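Local coordinates for protein alpha-galactosidase (Thermus thermophilus, PDB 6LCJ) that probably hydrolyses terminal alpha-galactosyl residues from galactosides as a hexameric, thermostable glycosidase of family GH36, at residues E[73-81]-E[307-315]. Numbering follows the deposited sequence.
Sequences RRPQADDPF and YAAALPGAE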
ATOM      1  N   ARG E  73      16.340  18.822   3.854  1.00 29.88           N
ATOM      2  CA  ARG E  73      16.646  20.239   3.689  1.00 26.26           C
ATOM      3  C   ARG E  73      15.464  21.166   3.950  1.00 27.82           C
ATOM      4  O   ARG E  73      15.639  22.388   3.905  1.00 28.18           O
ATOM      5  CB  ARG E  73      17.162  20.497   2.286  1.00 30.43           C
ATOM      6  CG  ARG E  73      18.630  20.251   2.098  1.00 33.46           C
ATOM      7  CD  ARG E  73      19.060  21.044   0.896  1.00 32.51           C
ATOM      8  NE  ARG E  73      20.404  20.736   0.433  1.00 36.23           N
ATOM      9  CZ  ARG E  73      20.702  20.425  -0.823  1.00 35.56           C
ATOM     10  NH1 ARG E  73      19.750  20.353  -1.748  1.00 32.99           N
ATOM     11  NH2 ARG E  73      21.955  20.185  -1.154  1.00 39.00           N
ATOM     12  N   ARG E  74      14.271  20.633   4.211  1.00 28.08           N
ATOM     13  CA  ARG E  74      13.134  21.498   4.525  1.00 28.02           C
ATOM     14  C   ARG E  74      13.339  22.410   5.731  1.00 28.81           C
ATOM     15  O   ARG E  74      12.922  23.578   5.654  1.00 31.02           O
ATOM     16  CB  ARG E  74      11.881  20.650   4.716  1.00 30.11           C
ATOM     17  CG  ARG E  74      11.458  20.017   3.439  1.00 31.82           C
ATOM     18  CD  ARG E  74      10.300  19.110   3.623  1.00 29.53           C
ATOM     19  NE  ARG E  74       9.895  18.613   2.318  1.00 42.04           N
ATOM     20  CZ  ARG E  74       8.916  17.742   2.119  1.00 45.01           C
ATOM     21  NH1 ARG E  74       8.227  17.269   3.148  1.00 46.14           N
ATOM     22  NH2 ARG E  74       8.639  17.341   0.888  1.00 41.48           N
ATOM     23  N   PRO E  75      13.934  21.981   6.850  1.00 30.91           N
ATOM     24  CA  PRO E  75      14.071  22.918   7.986  1.00 29.68           C
ATOM     25  C   PRO E  75      14.912  24.154   7.673  1.00 29.87           C
ATOM     26  O   PRO E  75      14.740  25.186   8.336  1.00 31.25           O
ATOM     27  CB  PRO E  75      14.713  22.058   9.085  1.00 28.72           C
ATOM     28  CG  PRO E  75      14.352  20.637   8.717  1.00 29.40           C
ATOM     29  CD  PRO E  75      14.365  20.615   7.206  1.00 25.02           C
ATOM     30  N   GLN E  76      15.802  24.099   6.683  1.00 25.60           N
ATOM     31  CA  GLN E  76      16.607  25.260   6.322  1.00 31.47           C
ATOM     32  C   GLN E  76      16.082  25.986   5.087  1.00 31.50           C
ATOM     33  O   GLN E  76      16.723  26.934   4.628  1.00 29.60           O
ATOM     34  CB  GLN E  76      18.071  24.855   6.105  1.00 29.08           C
ATOM     35  CG  GLN E  76      18.394  24.346   4.718  1.00 28.64           C
ATOM     36  CD  GLN E  76      19.419  23.226   4.757  1.00 39.42           C
ATOM     37  OE1 GLN E  76      19.418  22.430   5.688  1.00 36.36           O
ATOM     38  NE2 GLN E  76      20.292  23.155   3.747  1.00 39.47           N
ATOM     39  N   ALA E  77      14.933  25.568   4.549  1.00 27.93           N
ATOM     40  CA  ALA E  77      14.309  26.184   3.387  1.00 27.52           C
ATOM     41  C   ALA E  77      13.175  27.134   3.761  1.00 32.72           C
ATOM     42  O   ALA E  77      13.041  28.207   3.159  1.00 27.36           O
ATOM     43  CB  ALA E  77      13.780  25.103   2.433  1.00 20.74           C
ATOM     44  N   ASP E  78      12.365  26.781   4.757  1.00 32.21           N
ATOM     45  CA  ASP E  78      11.188  27.574   5.085  1.00 30.18           C
ATOM     46  C   ASP E  78      10.673  27.117   6.447  1.00 31.82           C
ATOM     47  O   ASP E  78      11.226  26.210   7.075  1.00 31.55           O
ATOM     48  CB  ASP E  78      10.124  27.426   3.985  1.00 25.83           C
ATOM     49  CG  ASP E  78       9.274  28.682   3.789  1.00 30.33           C
ATOM     50  OD1 ASP E  78       8.988  29.396   4.779  1.00 27.25           O
ATOM     51  OD2 ASP E  78       8.864  28.937   2.629  1.00 29.16           O
ATOM     52  N   ASP E  79       9.617  27.773   6.905  1.00 30.34           N
ATOM     53  CA  ASP E  79       8.788  27.263   7.985  1.00 28.82           C
ATOM     54  C   ASP E  79       8.323  25.854   7.623  1.00 33.79           C
ATOM     55  O   ASP E  79       7.600  25.691   6.627  1.00 30.77           O
ATOM     56  CB  ASP E  79       7.599  28.211   8.183  1.00 26.65           C
ATOM     57  CG  ASP E  79       6.692  27.832   9.348  1.00 30.27           C
ATOM     58  OD1 ASP E  79       6.612  26.644   9.746  1.00 29.03           O
ATOM     59  OD2 ASP E  79       6.016  28.758   9.847  1.00 30.11           O
ATOM     60  N   PRO E  80       8.706  24.820   8.386  1.00 36.03           N
ATOM     61  CA  PRO E  80       8.334  23.444   8.001  1.00 34.29           C
ATOM     62  C   PRO E  80       6.846  23.242   7.787  1.00 36.78           C
ATOM     63  O   PRO E  80       6.463  22.459   6.910  1.00 39.50           O
ATOM     64  CB  PRO E  80       8.860  22.603   9.167  1.00 28.83           C
ATOM     65  CG  PRO E  80       9.992  23.408   9.726  1.00 34.28           C
ATOM     66  CD  PRO E  80       9.558  24.850   9.590  1.00 32.00           C
ATOM     67  N   PHE E  81       5.993  23.946   8.534  1.00 37.81           N
ATOM     68  CA  PHE E  81       4.555  23.857   8.292  1.00 33.98           C
ATOM     69  C   PHE E  81       4.215  24.260   6.863  1.00 39.66           C
ATOM     70  O   PHE E  81       3.490  23.547   6.160  1.00 44.93           O
ATOM     71  CB  PHE E  81       3.798  24.732   9.288  1.00 31.75           C
ATOM     72  CG  PHE E  81       2.311  24.744   9.071  1.00 37.09           C
ATOM     73  CD1 PHE E  81       1.731  25.638   8.175  1.00 33.56           C
ATOM     74  CD2 PHE E  81       1.487  23.865   9.764  1.00 37.62           C
ATOM     75  CE1 PHE E  81       0.361  25.650   7.957  1.00 32.51           C
ATOM     76  CE2 PHE E  81       0.116  23.875   9.562  1.00 34.23           C
ATOM     77  CZ  PHE E  81      -0.446  24.769   8.650  1.00 39.30           C
ATOM     78  N   TYR E 307      17.222  31.028  11.477  1.00 27.67           N
ATOM     79  CA  TYR E 307      16.028  30.192  11.576  1.00 28.30           C
ATOM     80  C   TYR E 307      16.181  29.115  12.660  1.00 28.89           C
ATOM     81  O   TYR E 307      15.181  28.664  13.234  1.00 28.07           O
ATOM     82  CB  TYR E 307      15.722  29.537  10.217  1.00 26.04           C
ATOM     83  CG  TYR E 307      16.666  28.394   9.903  1.00 25.14           C
ATOM     84  CD1 TYR E 307      16.395  27.099  10.327  1.00 25.60           C
ATOM     85  CD2 TYR E 307      17.843  28.618   9.213  1.00 24.91           C
ATOM     86  CE1 TYR E 307      17.270  26.068  10.072  1.00 26.51           C
ATOM     87  CE2 TYR E 307      18.719  27.586   8.953  1.00 24.93           C
ATOM     88  CZ  TYR E 307      18.430  26.321   9.385  1.00 24.36           C
ATOM     89  OH  TYR E 307      19.315  25.313   9.128  1.00 25.87           O
ATOM     90  N   ALA E 308      17.410  28.662  12.930  1.00 23.43           N
ATOM     91  CA  ALA E 308      17.582  27.613  13.928  1.00 24.28           C
ATOM     92  C   ALA E 308      17.050  28.039  15.289  1.00 29.09           C
ATOM     93  O   ALA E 308      16.551  27.202  16.051  1.00 30.85           O
ATOM     94  CB  ALA E 308      19.048  27.210  14.028  1.00 23.51           C
ATOM     95  N   ALA E 309      17.120  29.331  15.607  1.00 28.66           N
ATOM     96  CA  ALA E 309      16.628  29.820  16.884  1.00 23.93           C
ATOM     97  C   ALA E 309      15.105  29.919  16.946  1.00 33.82           C
ATOM     98  O   ALA E 309      14.558  30.171  18.031  1.00 35.22           O
ATOM     99  CB  ALA E 309      17.242  31.186  17.181  1.00 28.00           C
ATOM    100  N   ALA E 310      14.408  29.740  15.821  1.00 30.65           N
ATOM    101  CA  ALA E 310      12.962  29.923  15.771  1.00 29.17           C
ATOM    102  C   ALA E 310      12.227  28.652  15.367  1.00 26.78           C
ATOM    103  O   ALA E 310      11.018  28.697  15.118  1.00 29.92           O
ATOM    104  CB  ALA E 310      12.596  31.071  14.827  1.00 24.42           C
ATOM    105  N   LEU E 311      12.903  27.517  15.317  1.00 23.63           N
ATOM    106  CA  LEU E 311      12.197  26.284  15.026  1.00 31.30           C
ATOM    107  C   LEU E 311      11.136  26.022  16.101  1.00 34.81           C
ATOM    108  O   LEU E 311      11.297  26.412  17.263  1.00 38.05           O
ATOM    109  CB  LEU E 311      13.191  25.127  14.920  1.00 25.77           C
ATOM    110  CG  LEU E 311      13.989  25.263  13.610  1.00 33.20           C
ATOM    111  CD1 LEU E 311      15.253  24.408  13.609  1.00 28.41           C
ATOM    112  CD2 LEU E 311      13.122  24.975  12.362  1.00 27.56           C
ATOM    113  N   PRO E 312      10.016  25.383  15.738  1.00 37.09           N
ATOM    114  CA  PRO E 312       9.705  24.763  14.448  1.00 29.14           C
ATOM    115  C   PRO E 312       8.972  25.656  13.467  1.00 26.26           C
ATOM    116  O   PRO E 312       8.314  25.140  12.584  1.00 37.37           O
ATOM    117  CB  PRO E 312       8.801  23.586  14.852  1.00 33.21           C
ATOM    118  CG  PRO E 312       8.175  23.999  16.178  1.00 29.84           C
ATOM    119  CD  PRO E 312       8.882  25.252  16.671  1.00 34.23           C
ATOM    120  N   GLY E 313       9.074  26.969  13.598  1.00 28.50           N
ATOM    121  CA  GLY E 313       8.395  27.834  12.661  1.00 23.62           C
ATOM    122  C   GLY E 313       7.717  28.968  13.379  1.00 29.83           C
ATOM    123  O   GLY E 313       8.255  29.473  14.374  1.00 30.69           O
ATOM    124  N   ALA E 314       6.524  29.358  12.907  1.00 29.33           N
ATOM    125  CA  ALA E 314       5.797  30.469  13.518  1.00 29.23           C
ATOM    126  C   ALA E 314       5.706  30.325  15.032  1.00 29.63           C
ATOM    127  O   ALA E 314       5.738  31.330  15.752  1.00 31.57           O
ATOM    128  CB  ALA E 314       4.393  30.580  12.918  1.00 26.61           C
ATOM    129  N   GLU E 315       5.622  29.084  15.531  1.00 26.07           N
ATOM    130  CA  GLU E 315       5.505  28.824  16.963  1.00 29.08           C
ATOM    131  C   GLU E 315       6.752  29.235  17.739  1.00 33.16           C
ATOM    132  O   GLU E 315       6.662  29.473  18.950  1.00 30.59           O
ATOM    133  CB  GLU E 315       5.225  27.342  17.211  1.00 25.60           C
ATOM    134  CG  GLU E 315       3.909  26.851  16.665  1.00 35.84           C
ATOM    135  CD  GLU E 315       3.910  26.586  15.140  1.00 43.26           C
ATOM    136  OE1 GLU E 315       4.985  26.696  14.485  1.00 31.49           O
ATOM    137  OE2 GLU E 315       2.815  26.271  14.600  1.00 42.82           O
TER
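Asp79 meets the backbone of Gly313 and Ala314, and Gln76 packs on Tyr307, where a connection between strands of the N-terminal beta domain touches the TIM barrel of a GH36 enzyme: 307-315 is the loop between barrel strand 298-303 and helix 317-331, and 73-81 leads into the short helix 80-84. Asp79 is the N-cap of that helix. With CG anti to the backbone N (chi1 -177°), its carboxylate reaches the barrel loop while Asp79 OD1 accepts from Phe81 N at 3.0 Å. Ala314 N approaches Asp79 OD2 from above the carboxylate plane, 3.2 Å away, in a bent bond (146°). OD2 also forms a salt bridge with Arg114, which pairs with Glu315 as well. An alanine in place of Asp79 would probably leave Phe81 N uncapped and Ala314 N and Arg114 without this acceptor. Gly313 CA lies 3.6 Å from Asp79 OD1, which a CB would strike; its backbone angles also call for glycine. Gln76 CA sits over one face of the Tyr307 ring, toward its rim, in a CH-pi contact 4.0 Å from the centroid, while OE1 accepts from Phe266 N. Tyr307 OH, hydrogen-bonded to Ala264 O, lies 3.3 Å from Gln76 CB. Pro75 O meets Tyr307 CE1 obliquely at 3.2 Å.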